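Local coordinates for ABC transporter, substrate binding protein (Polyamine) (Agrobacterium tumefaciens, PDB 4EUO) that binds gamma-aminobutyric acid selectively in the periplasm, probably delivering it to an ABC transporter for uptake, at residues S113-S118 / K213-W218; K131-K136 / Q187-A192. One frame throughout, in Å; residues are numbered along the deposited sequence.

Interaction 1: residues S113-S118 / K213-W218; sequences SACPKS and KVETSW
Ser217 gives up more surface here than any other residue of the two segments, and its hydroxyl makes the one hydrogen bond across the contact, to the backbone carbonyl of Lys117. Ser217 OG donates to Lys117 O over 2.6 Å; the hydroxyl lies in the carbonyl plane, on a lone pair, with a C=O...donor angle of 131°. This placement follows from chi1 at 175°, which sets OG opposite the serine's own backbone N and swings it across to the loop. The same OG meets the aliphatic root of Lys117, 3.7 Å from CG, before that lysine chain bends at chi3 and chi4 and carries its amine away.

Two residues back on the strand, Glu215 also points toward the loop, but it makes a non-bonded contact there. Its OE1 stands 3.6 Å from Cys115 SG and equally far from Cys115 CB, so the carboxylate meets the cysteine by van der Waals contact with the sulfur and the beta carbon together. The register supports this spacing: CA atoms are 5.5 Å apart at Lys117 and Ser217 but 8.0 Å at Cys115 and Glu215, a gap that the longer glutamate side chain spans.

Cys115 forms a disulfide with Cys107, tying the loop to the end of strand 96-107, while Ser217 OG is also hydrogen-bonded to Ala219 N. Strand 215-229 pairs antiparallel with strand 96-107, with Glu215 bonded through its backbone to Cys107 and Ser217 to Ile105. Of the five touching residues only Pro116 is buried, which marks this as a surface contact: a disulfide-tethered loop of the binding-protein fold, leading from strand 96-107 to helix 119-122, is joined to the start of strand 215-229.

Interaction 2: residues K131-K136 / Q187-A192; sequences KRTFYK and QLIASA
Thr133, on strand 132-135, and Leu188, on helix 182-190, form the closest backbone approach, their CA atoms 7.5 Å apart. The setting is a beta-alpha-beta crossover: strands 176-179 and 196-200 both run parallel to strand 132-135 and pair with its two sides, and helix 182-190 connects them across the sheet. Thr133 thus belongs to the middle strand beneath the connecting helix, an arrangement expected in the alpha/beta lobes of periplasmic binding proteins.

The two branches of the threonine address two successive helix residues. With chi1 at -173°, OG1 points toward Leu188, whose CD1 lies 3.4 Å from OG1 and 4.1 Å from Thr133 CB. The other branch, CG2, packs against Ile189 CD1 at 4.0 Å. Both pairs of side chains meet at a slant, and all three residues are buried. Since the leucine methyl cannot satisfy the hydroxyl, the polar need of Thr133 OG1 is met elsewhere, by a hydrogen bond to Ile177 O on the adjoining strand 176-179; Leu188 also touches Ile177, so helix and both strands converge here. Further along strand 132-135, Tyr135 OH bonds to Glu60 of the ligand pocket, yet the Ile189 side chain remains about 12 Å from the bound gamma-amino-butanoic acid, so this contact packs the lobe without lining the pocket.

At the helix terminus, the chain leaves helical geometry at Ala192, where phi turns positive. Gln187 O is gripped twice by Ser191: the backbone Ser191 N reaches it over 2.9 Å, and the hydroxyl Ser191 OG donates to it over 2.8 Å, standing 28° off the plane of the carbonyl group.

The centres of the two interactions are 13 Å apart, on one side of the chain's centre, and they touch directly where Val214 CG1 packs 3.9 Å from Ile189 CG2. Along the chain the order is 113-118, 131-136, 187-192, 213-218, so both halves of interaction 2 fall between the halves of interaction 1. The sheet connects them too: strand 132-135 pairs with 196-200, which pairs with 96-107, which pairs with 215-229. Interaction 2 packs helix 182-190 against this sheet in a buried contact, whereas interaction 1 joins a surface loop to the beginning of strand 215-229. Trp200, at the end of strand 196-200, belongs to the ligand pocket, so the sheet they share also reaches the ligand.

Interaction 1: residues S113-S118 / K213-W218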
loop_
_atom_site.group_PDB
_atom_site.type_symbol
_atom_site.label_atom_id
_atom_site.label_comp_id
_atom_site.label_asym_id
_atom_site.label_seq_id
_atom_site.Cartn_x
_atom_site.Cartn_y
_atom_site.Cartn_z
ATOM N N SER A 113 -0.577 4.071 27.892
ATOM C CA SER A 113 0.225 4.958 28.722
ATOM C C SER A 113 1.102 5.839 27.824
ATOM O O SER A 113 1.219 7.040 28.051
ATOM C CB SER A 113 1.101 4.141 29.661
ATOM O OG SER A 113 1.913 5.054 30.376
ATOM N N ALA A 114 1.680 5.246 26.760
ATOM C CA ALA A 114 2.552 6.009 25.866
ATOM C C ALA A 114 2.514 5.403 24.467
ATOM O O ALA A 114 2.564 4.169 24.340
ATOM C CB ALA A 114 3.988 5.969 26.390
ATOM N N CYS A 115 2.497 6.267 23.448
ATOM C CA CYS A 115 2.586 5.754 22.069
ATOM C C CYS A 115 4.032 5.474 21.718
ATOM O O CYS A 115 4.880 6.354 21.887
ATOM C CB CYS A 115 2.036 6.762 21.083
ATOM S SG CYS A 115 0.253 6.945 21.161
ATOM N N PRO A 116 4.316 4.323 21.103
ATOM C CA PRO A 116 5.668 4.088 20.580
ATOM C C PRO A 116 5.949 5.106 19.469
ATOM O O PRO A 116 5.067 5.400 18.640
ATOM C CB PRO A 116 5.589 2.674 19.994
ATOM C CG PRO A 116 4.396 2.034 20.610
ATOM C CD PRO A 116 3.425 3.169 20.894
ATOM N N LYS A 117 7.160 5.678 19.474
ATOM C CA LYS A 117 7.548 6.675 18.510
ATOM C C LYS A 117 8.420 6.012 17.440
ATOM O O LYS A 117 8.334 6.388 16.257
ATOM C CB LYS A 117 8.351 7.787 19.224
ATOM C CG LYS A 117 8.641 8.995 18.338
ATOM C CD LYS A 117 9.433 10.087 19.064
ATOM C CE LYS A 117 10.554 9.534 19.907
ATOM N NZ LYS A 117 11.651 8.951 19.099
ATOM N N SER A 118 9.293 5.090 17.843
ATOM C CA SER A 118 10.223 4.442 16.935
ATOM C C SER A 118 9.895 2.979 16.710
ATOM O O SER A 118 9.148 2.380 17.487
ATOM C CB SER A 118 11.633 4.577 17.491
ATOM O OG SER A 118 11.683 3.801 18.676
ATOM N N LYS A 213 -9.686 9.689 17.320
ATOM C CA LYS A 213 -8.440 10.306 17.781
ATOM C C LYS A 213 -7.307 9.303 17.688
ATOM O O LYS A 213 -7.232 8.370 18.468
ATOM C CB LYS A 213 -8.590 10.848 19.210
ATOM C CG LYS A 213 -7.373 11.653 19.660
ATOM C CD LYS A 213 -7.581 12.255 21.040
ATOM C CE LYS A 213 -6.326 12.924 21.552
ATOM N NZ LYS A 213 -6.496 13.423 22.943
ATOM N N VAL A 214 -6.427 9.524 16.729
ATOM C CA VAL A 214 -5.253 8.675 16.510
ATOM C C VAL A 214 -4.032 9.545 16.338
ATOM O O VAL A 214 -4.135 10.693 15.898
ATOM C CB VAL A 214 -5.403 7.693 15.307
ATOM C CG1 VAL A 214 -6.373 6.570 15.619
ATOM C CG2 VAL A 214 -5.796 8.410 14.019
ATOM N N GLU A 215 -2.878 9.030 16.748
ATOM C CA GLU A 215 -1.604 9.697 16.566
ATOM C C GLU A 215 -0.801 8.842 15.576
ATOM O O GLU A 215 -0.938 7.601 15.543
ATOM C CB GLU A 215 -0.867 9.702 17.905
ATOM C CG GLU A 215 0.201 10.753 18.085
ATOM C CD GLU A 215 0.524 10.894 19.555
ATOM O OE1 GLU A 215 1.409 10.147 20.031
ATOM O OE2 GLU A 215 -0.170 11.671 20.251
ATOM N N THR A 216 0.041 9.504 14.787
ATOM C CA THR A 216 0.918 8.819 13.847
ATOM C C THR A 216 2.355 9.274 14.110
ATOM O O THR A 216 2.603 10.482 14.131
ATOM C CB THR A 216 0.549 9.178 12.401
ATOM O OG1 THR A 216 -0.733 8.621 12.102
ATOM C CG2 THR A 216 1.533 8.639 11.406
ATOM N N SER A 217 3.278 8.323 14.284
ATOM C CA SER A 217 4.700 8.647 14.285
ATOM C C SER A 217 5.262 8.306 12.914
ATOM O O SER A 217 5.137 7.150 12.466
ATOM C CB SER A 217 5.473 7.905 15.363
ATOM O OG SER A 217 6.856 8.208 15.180
ATOM N N TRP A 218 5.900 9.296 12.274
ATOM C CA TRP A 218 6.542 9.132 10.970
ATOM C C TRP A 218 8.037 8.827 11.113
ATOM O O TRP A 218 8.757 8.835 10.094
ATOM C CB TRP A 218 6.357 10.400 10.140
ATOM C CG TRP A 218 4.929 10.641 9.761
ATOM C CD1 TRP A 218 3.990 11.349 10.465
ATOM C CD2 TRP A 218 4.304 10.252 8.536
ATOM N NE1 TRP A 218 2.811 11.403 9.755
ATOM C CE2 TRP A 218 2.982 10.749 8.557
ATOM C CE3 TRP A 218 4.749 9.560 7.395
ATOM C CZ2 TRP A 218 2.098 10.550 7.497
ATOM C CZ3 TRP A 218 3.878 9.374 6.347
ATOM C CH2 TRP A 218 2.562 9.835 6.416
#

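Interaction 2: residues K131-K136 / Q187-A192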
loop_
_atom_site.group_PDB
_atom_site.type_symbol
_atom_site.label_atom_id
_atom_site.label_comp_id
_atom_site.label_asym_id
_atom_site.label_seq_id
_atom_site.Cartn_x
_atom_site.Cartn_y
_atom_site.Cartn_z
ATOM N N LYS A 131 -0.722 -5.681 23.103
ATOM C CA LYS A 131 -0.757 -6.150 21.723
ATOM C C LYS A 131 -0.386 -5.058 20.746
ATOM O O LYS A 131 -0.660 -3.891 20.974
ATOM C CB LYS A 131 -2.107 -6.792 21.348
ATOM C CG LYS A 131 -2.543 -7.987 22.208
ATOM C CD LYS A 131 -1.541 -9.151 22.216
ATOM C CE LYS A 131 -2.022 -10.332 23.036
ATOM N NZ LYS A 131 -2.331 -9.950 24.444
ATOM N N ARG A 132 0.286 -5.463 19.678
ATOM C CA ARG A 132 0.682 -4.563 18.599
ATOM C C ARG A 132 0.300 -5.238 17.309
ATOM O O ARG A 132 0.253 -6.462 17.246
ATOM C CB ARG A 132 2.171 -4.191 18.630
ATOM C CG ARG A 132 3.120 -5.372 18.779
ATOM C CD ARG A 132 3.557 -5.550 20.249
ATOM N NE ARG A 132 4.490 -4.488 20.647
ATOM C CZ ARG A 132 4.518 -3.887 21.839
ATOM N NH1 ARG A 132 3.644 -4.232 22.797
ATOM N NH2 ARG A 132 5.433 -2.957 22.096
ATOM N N THR A 133 0.034 -4.434 16.277
ATOM C CA THR A 133 -0.449 -5.006 15.014
ATOM C C THR A 133 0.471 -4.747 13.839
ATOM O O THR A 133 1.078 -3.671 13.704
ATOM C CB THR A 133 -1.919 -4.569 14.778
ATOM O OG1 THR A 133 -2.416 -5.264 13.637
ATOM C CG2 THR A 133 -2.103 -3.096 14.528
ATOM N N PHE A 134 0.572 -5.757 12.994
ATOM C CA PHE A 134 1.413 -5.740 11.789
ATOM C C PHE A 134 0.649 -6.416 10.674
ATOM O O PHE A 134 -0.216 -7.279 10.937
ATOM C CB PHE A 134 2.693 -6.542 12.031
ATOM C CG PHE A 134 3.653 -5.875 12.981
ATOM C CD1 PHE A 134 4.516 -4.872 12.543
ATOM C CD2 PHE A 134 3.717 -6.263 14.311
ATOM C CE1 PHE A 134 5.430 -4.273 13.421
ATOM C CE2 PHE A 134 4.588 -5.615 15.200
ATOM C CZ PHE A 134 5.456 -4.652 14.746
ATOM N N TYR A 135 1.047 -6.103 9.435
ATOM C CA TYR A 135 0.425 -6.669 8.235
ATOM C C TYR A 135 0.679 -8.157 8.149
ATOM O O TYR A 135 1.814 -8.629 8.275
ATOM C CB TYR A 135 1.013 -5.939 7.041
ATOM C CG TYR A 135 0.412 -6.189 5.681
ATOM C CD1 TYR A 135 -0.956 -6.384 5.524
ATOM C CD2 TYR A 135 1.190 -6.059 4.533
ATOM C CE1 TYR A 135 -1.525 -6.494 4.258
ATOM C CE2 TYR A 135 0.625 -6.145 3.265
ATOM C CZ TYR A 135 -0.733 -6.326 3.143
ATOM O OH TYR A 135 -1.288 -6.394 1.891
ATOM N N LYS A 136 -0.395 -8.902 7.870
ATOM C CA LYS A 136 -0.310 -10.342 7.835
ATOM C C LYS A 136 0.443 -10.926 6.664
ATOM O O LYS A 136 1.094 -11.989 6.795
ATOM C CB LYS A 136 -1.754 -10.890 7.811
ATOM C CG LYS A 136 -1.860 -12.411 7.976
ATOM C CD LYS A 136 -3.335 -12.788 8.141
ATOM C CE LYS A 136 -3.587 -14.278 8.119
ATOM N NZ LYS A 136 -2.856 -14.970 9.212
ATOM N N GLN A 187 -9.831 -1.161 12.630
ATOM C CA GLN A 187 -10.591 -1.705 13.776
ATOM C C GLN A 187 -9.654 -1.993 14.938
ATOM O O GLN A 187 -9.995 -1.662 16.072
ATOM C CB GLN A 187 -11.277 -3.005 13.322
ATOM C CG GLN A 187 -12.096 -3.731 14.421
ATOM C CD GLN A 187 -11.205 -4.745 15.171
ATOM O OE1 GLN A 187 -11.044 -4.682 16.393
ATOM N NE2 GLN A 187 -10.549 -5.673 14.464
ATOM N N LEU A 188 -8.518 -2.647 14.684
ATOM C CA LEU A 188 -7.605 -3.000 15.747
ATOM C C LEU A 188 -7.088 -1.791 16.495
ATOM O O LEU A 188 -7.067 -1.809 17.739
ATOM C CB LEU A 188 -6.454 -3.847 15.208
ATOM C CG LEU A 188 -6.845 -5.258 14.809
ATOM C CD1 LEU A 188 -5.733 -5.936 14.037
ATOM C CD2 LEU A 188 -7.251 -6.100 16.029
ATOM N N ILE A 189 -6.695 -0.723 15.780
ATOM C CA ILE A 189 -6.215 0.487 16.415
ATOM C C ILE A 189 -7.381 1.166 17.152
ATOM O O ILE A 189 -7.257 1.465 18.353
ATOM C CB ILE A 189 -5.580 1.460 15.369
ATOM C CG1 ILE A 189 -4.355 0.844 14.636
ATOM C CG2 ILE A 189 -5.278 2.812 16.023
ATOM C CD1 ILE A 189 -3.134 0.612 15.550
ATOM N N ALA A 190 -8.498 1.438 16.447
ATOM C CA ALA A 190 -9.592 2.198 17.045
ATOM C C ALA A 190 -10.215 1.518 18.271
ATOM O O ALA A 190 -10.601 2.226 19.212
ATOM C CB ALA A 190 -10.664 2.511 15.997
ATOM N N SER A 191 -10.258 0.206 18.287
ATOM C CA SER A 191 -10.863 -0.555 19.394
ATOM C C SER A 191 -9.893 -0.721 20.561
ATOM O O SER A 191 -10.295 -1.220 21.624
ATOM C CB SER A 191 -11.226 -1.950 18.918
ATOM O OG SER A 191 -10.080 -2.729 18.635
ATOM N N ALA A 192 -8.600 -0.410 20.340
ATOM C CA ALA A 192 -7.519 -0.650 21.285
ATOM C C ALA A 192 -7.327 -2.148 21.527
ATOM O O ALA A 192 -6.618 -2.532 22.456
ATOM C CB ALA A 192 -7.724 0.103 22.592
#